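Local coordinates for protein Abbfa_003403 (Acinetobacter baumannii, PDB 4ZXH) that probably assembles a peptide product as a four-domain nonribosomal peptide synthetase, with condensation, adenylation, phosphopantetheine-bearing carrier and thioesterase domains, at residues Met366-Thr378 with Leu382-Val394. Numbering follows the deposited sequence.
Sequences MDEFKELLLPIQT and LVGQDLTLGSFPV. With K (potassium ion), chain D.
A potassium site in the condensation domain joins the loop 366-378 to a β-hairpin (strands 382-383 and 387-391) at the margin of a mixed sheet. The loop curls round the ion and offers four backbone carbonyls: Glu371 O, Leu372 O, Leu374 O and Ile376 O lie 2.8 to 3.0 Å from the potassium. From the hairpin comes one side-chain ligand, Ser391 OG, 2.9 Å from the metal. Neutral oxygens at such lengths suit a large monovalent cation, and serine places a neutral hydroxyl one carbon from the backbone, so Ser391 can bind the ion where its CB points toward the loop; its hydroxyl lies beside the backbone N (chi1 -68°), turned to the ion. Next to the site, Leu372 carries the apolar part of the contact: CD2 rests on the Gly390-Ser391 peptide, 3.5 Å from Gly390 C, while CD1 packs near Leu389 CB. Leu389 also touches the bound phospholipid. Further along, Leu382 CD2 meets the Phe369 ring obliquely, 3.6 Å from CE1, and helix 152-165 packs against that same ring. Beyond the ion, the rigid ring of Pro393 lies against the loop backbone, its CG 3.9 Å from Ile376 C.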
loop_
_atom_site.group_PDB
_atom_site.type_symbol
_atom_site.label_atom_id
_atom_site.label_comp_id
_atom_site.label_asym_id
_atom_site.label_seq_id
_atom_site.Cartn_x
_atom_site.Cartn_y
_atom_site.Cartn_z
ATOM N N MET A 366 0.374 37.013 24.166
ATOM C CA MET A 366 -0.575 36.148 24.864
ATOM C C MET A 366 -0.020 35.661 26.224
ATOM O O MET A 366 -0.294 34.537 26.643
ATOM C CB MET A 366 -0.944 34.940 23.986
ATOM C CG MET A 366 -1.719 35.285 22.715
ATOM S SD MET A 366 -3.344 36.063 22.962
ATOM C CE MET A 366 -3.441 36.962 21.404
ATOM N N ASP A 367 0.743 36.504 26.917
ATOM C CA ASP A 367 1.375 36.102 28.177
ATOM C C ASP A 367 0.407 35.562 29.241
ATOM O O ASP A 367 0.689 34.531 29.870
ATOM C CB ASP A 367 2.165 37.273 28.755
ATOM C CG ASP A 367 3.388 37.629 27.913
ATOM O OD1 ASP A 367 3.774 36.821 27.040
ATOM O OD2 ASP A 367 3.965 38.720 28.126
ATOM N N GLU A 368 -0.728 36.245 29.426
ATOM C CA GLU A 368 -1.765 35.819 30.373
ATOM C C GLU A 368 -2.273 34.408 30.102
ATOM O O GLU A 368 -2.779 33.755 31.011
ATOM C CB GLU A 368 -2.965 36.777 30.347
ATOM C CG GLU A 368 -2.661 38.273 30.525
ATOM C CD GLU A 368 -2.332 38.965 29.203
ATOM O OE1 GLU A 368 -1.916 38.272 28.246
ATOM O OE2 GLU A 368 -2.505 40.196 29.108
ATOM N N PHE A 369 -2.136 33.951 28.852
ATOM C CA PHE A 369 -2.678 32.667 28.401
ATOM C C PHE A 369 -1.619 31.595 28.203
ATOM O O PHE A 369 -1.934 30.490 27.748
ATOM C CB PHE A 369 -3.430 32.835 27.076
ATOM C CG PHE A 369 -4.561 33.802 27.138
ATOM C CD1 PHE A 369 -5.847 33.367 27.402
ATOM C CD2 PHE A 369 -4.345 35.156 26.934
ATOM C CE1 PHE A 369 -6.909 34.276 27.459
ATOM C CE2 PHE A 369 -5.394 36.067 27.004
ATOM C CZ PHE A 369 -6.680 35.621 27.258
ATOM N N LYS A 370 -0.368 31.920 28.519
ATOM C CA LYS A 370 0.754 31.012 28.280
ATOM C C LYS A 370 0.499 29.623 28.880
ATOM O O LYS A 370 0.345 28.636 28.158
ATOM C CB LYS A 370 2.036 31.622 28.847
ATOM C CG LYS A 370 3.280 30.742 28.787
ATOM C CD LYS A 370 4.476 31.435 29.477
ATOM C CE LYS A 370 5.624 30.462 29.767
ATOM N NZ LYS A 370 5.258 29.412 30.771
ATOM N N GLU A 371 0.410 29.558 30.199
ATOM C CA GLU A 371 0.248 28.283 30.874
ATOM C C GLU A 371 -1.097 27.592 30.573
ATOM O O GLU A 371 -1.164 26.365 30.576
ATOM C CB GLU A 371 0.443 28.481 32.381
ATOM C CG GLU A 371 1.783 29.124 32.692
ATOM C CD GLU A 371 2.108 29.143 34.172
ATOM O OE1 GLU A 371 1.370 28.508 34.945
ATOM O OE2 GLU A 371 3.101 29.800 34.570
ATOM N N LEU A 372 -2.150 28.361 30.287
ATOM C CA LEU A 372 -3.451 27.768 29.929
ATOM C C LEU A 372 -3.408 26.986 28.621
ATOM O O LEU A 372 -4.157 26.033 28.440
ATOM C CB LEU A 372 -4.537 28.835 29.805
ATOM C CG LEU A 372 -5.073 29.471 31.079
ATOM C CD1 LEU A 372 -6.128 30.502 30.727
ATOM C CD2 LEU A 372 -5.644 28.410 31.985
ATOM N N LEU A 373 -2.542 27.411 27.709
ATOM C CA LEU A 373 -2.490 26.852 26.367
ATOM C C LEU A 373 -1.479 25.715 26.235
ATOM O O LEU A 373 -1.366 25.109 25.174
ATOM C CB LEU A 373 -2.158 27.950 25.357
ATOM C CG LEU A 373 -3.208 29.040 25.145
ATOM C CD1 LEU A 373 -2.795 29.994 24.032
ATOM C CD2 LEU A 373 -4.544 28.405 24.823
ATOM N N LEU A 374 -0.744 25.428 27.304
ATOM C CA LEU A 374 0.185 24.298 27.306
ATOM C C LEU A 374 -0.553 22.951 27.223
ATOM O O LEU A 374 -1.744 22.854 27.513
ATOM C CB LEU A 374 1.066 24.342 28.559
ATOM C CG LEU A 374 2.164 25.406 28.599
ATOM C CD1 LEU A 374 2.896 25.377 29.925
ATOM C CD2 LEU A 374 3.131 25.172 27.476
ATOM N N PRO A 375 0.152 21.896 26.811
ATOM C CA PRO A 375 -0.554 20.620 26.715
ATOM C C PRO A 375 -0.546 19.885 28.042
ATOM O O PRO A 375 -0.884 18.704 28.097
ATOM C CB PRO A 375 0.251 19.855 25.670
ATOM C CG PRO A 375 1.194 20.890 25.055
ATOM C CD PRO A 375 1.459 21.843 26.144
ATOM N N ILE A 376 -0.145 20.581 29.099
ATOM C CA ILE A 376 -0.095 19.999 30.433
ATOM C C ILE A 376 -0.987 20.770 31.399
ATOM O O ILE A 376 -1.243 21.972 31.208
ATOM C CB ILE A 376 1.322 20.000 31.004
ATOM C CG1 ILE A 376 1.796 21.440 31.199
ATOM C CG2 ILE A 376 2.266 19.280 30.088
ATOM C CD1 ILE A 376 2.905 21.542 32.143
ATOM N N GLN A 377 -1.449 20.083 32.440
ATOM C CA GLN A 377 -2.200 20.751 33.488
ATOM C C GLN A 377 -1.304 21.691 34.267
ATOM O O GLN A 377 -0.151 21.378 34.554
ATOM C CB GLN A 377 -2.859 19.753 34.442
ATOM C CG GLN A 377 -3.774 20.414 35.469
ATOM C CD GLN A 377 -5.189 20.505 34.990
ATOM O OE1 GLN A 377 -5.718 21.595 34.809
ATOM N NE2 GLN A 377 -5.827 19.365 34.804
ATOM N N THR A 378 -1.873 22.839 34.617
ATOM C CA THR A 378 -1.229 23.851 35.436
ATOM C C THR A 378 -2.276 24.458 36.350
ATOM O O THR A 378 -3.407 24.680 35.925
ATOM C CB THR A 378 -0.596 24.945 34.565
ATOM O OG1 THR A 378 0.566 24.424 33.911
ATOM C CG2 THR A 378 -0.203 26.120 35.390
ATOM N N LEU A 382 -7.071 32.520 35.173
ATOM C CA LEU A 382 -7.333 33.865 34.712
ATOM C C LEU A 382 -8.645 34.294 35.360
ATOM O O LEU A 382 -9.700 33.783 35.024
ATOM C CB LEU A 382 -7.407 33.881 33.193
ATOM C CG LEU A 382 -7.349 35.179 32.414
ATOM C CD1 LEU A 382 -6.098 35.914 32.768
ATOM C CD2 LEU A 382 -7.354 34.827 30.949
ATOM N N VAL A 383 -8.570 35.197 36.325
ATOM C CA VAL A 383 -9.720 35.512 37.149
ATOM C C VAL A 383 -10.331 36.849 36.776
ATOM O O VAL A 383 -9.660 37.887 36.772
ATOM C CB VAL A 383 -9.341 35.524 38.641
ATOM C CG1 VAL A 383 -10.550 35.879 39.497
ATOM C CG2 VAL A 383 -8.756 34.176 39.034
ATOM N N GLY A 384 -11.615 36.814 36.456
ATOM C CA GLY A 384 -12.344 38.016 36.125
ATOM C C GLY A 384 -13.401 38.230 37.175
ATOM O O GLY A 384 -13.551 37.431 38.092
ATOM N N GLN A 385 -14.125 39.330 37.055
ATOM C CA GLN A 385 -15.211 39.615 37.972
ATOM C C GLN A 385 -16.263 38.499 37.937
ATOM O O GLN A 385 -16.725 38.041 38.981
ATOM C CB GLN A 385 -15.825 40.966 37.621
ATOM C CG GLN A 385 -17.151 41.247 38.245
ATOM C CD GLN A 385 -17.601 42.685 38.035
ATOM O OE1 GLN A 385 -17.072 43.417 37.184
ATOM N NE2 GLN A 385 -18.578 43.099 38.824
ATOM N N ASP A 386 -16.622 38.038 36.744
ATOM C CA ASP A 386 -17.761 37.124 36.624
ATOM C C ASP A 386 -17.384 35.644 36.547
ATOM O O ASP A 386 -18.227 34.796 36.801
ATOM C CB ASP A 386 -18.607 37.479 35.396
ATOM C CG ASP A 386 -19.294 38.835 35.520
ATOM O OD1 ASP A 386 -19.636 39.257 36.654
ATOM O OD2 ASP A 386 -19.499 39.480 34.470
ATOM N N LEU A 387 -16.137 35.334 36.188
ATOM C CA LEU A 387 -15.710 33.946 36.012
ATOM C C LEU A 387 -14.220 33.721 36.149
ATOM O O LEU A 387 -13.443 34.655 36.320
ATOM C CB LEU A 387 -16.161 33.404 34.651
ATOM C CG LEU A 387 -15.934 34.205 33.365
ATOM C CD1 LEU A 387 -14.510 34.377 33.075
ATOM C CD2 LEU A 387 -16.520 33.398 32.219
ATOM N N THR A 388 -13.830 32.459 36.023
ATOM C CA THR A 388 -12.441 32.059 36.196
ATOM C C THR A 388 -12.100 30.955 35.215
ATOM O O THR A 388 -12.830 29.960 35.145
ATOM C CB THR A 388 -12.179 31.573 37.643
ATOM O OG1 THR A 388 -12.410 32.656 38.563
ATOM C CG2 THR A 388 -10.768 31.045 37.789
ATOM N N LEU A 389 -11.014 31.125 34.456
ATOM C CA LEU A 389 -10.564 30.100 33.493
ATOM C C LEU A 389 -9.408 29.284 34.052
ATOM O O LEU A 389 -8.468 29.847 34.605
ATOM C CB LEU A 389 -10.118 30.713 32.157
ATOM C CG LEU A 389 -11.054 31.426 31.177
ATOM C CD1 LEU A 389 -10.336 31.587 29.864
ATOM C CD2 LEU A 389 -12.349 30.682 30.964
ATOM N N GLY A 390 -9.470 27.966 33.898
ATOM C CA GLY A 390 -8.389 27.089 34.318
ATOM C C GLY A 390 -8.030 26.166 33.174
ATOM O O GLY A 390 -8.725 26.163 32.159
ATOM N N SER A 391 -6.952 25.397 33.319
ATOM C CA SER A 391 -6.528 24.467 32.269
ATOM C C SER A 391 -7.514 23.344 32.105
ATOM O O SER A 391 -8.183 22.984 33.057
ATOM C CB SER A 391 -5.150 23.869 32.569
ATOM O OG SER A 391 -4.131 24.842 32.480
ATOM N N PHE A 392 -7.610 22.806 30.887
ATOM C CA PHE A 392 -8.250 21.511 30.658
ATOM C C PHE A 392 -7.635 20.856 29.406
ATOM O O PHE A 392 -8.073 21.103 28.285
ATOM C CB PHE A 392 -9.766 21.658 30.523
ATOM C CG PHE A 392 -10.502 20.340 30.514
ATOM C CD1 PHE A 392 -10.959 19.781 31.689
ATOM C CD2 PHE A 392 -10.726 19.655 29.321
ATOM C CE1 PHE A 392 -11.627 18.582 31.682
ATOM C CE2 PHE A 392 -11.386 18.447 29.300
ATOM C CZ PHE A 392 -11.834 17.902 30.474
ATOM N N PRO A 393 -6.602 20.018 29.590
ATOM C CA PRO A 393 -5.936 19.448 28.410
ATOM C C PRO A 393 -6.801 18.471 27.633
ATOM O O PRO A 393 -7.538 17.661 28.187
ATOM C CB PRO A 393 -4.724 18.735 29.003
ATOM C CG PRO A 393 -4.521 19.389 30.364
ATOM C CD PRO A 393 -5.894 19.698 30.842
ATOM N N VAL A 394 -6.692 18.557 26.320
ATOM C CA VAL A 394 -7.467 17.737 25.417
ATOM C C VAL A 394 -6.584 17.266 24.257
ATOM O O VAL A 394 -6.010 18.088 23.541
ATOM C CB VAL A 394 -8.683 18.524 24.865
ATOM C CG1 VAL A 394 -9.273 17.811 23.691
ATOM C CG2 VAL A 394 -9.735 18.670 25.925
HETATM K K K D . -2.727 23.975 30.039
#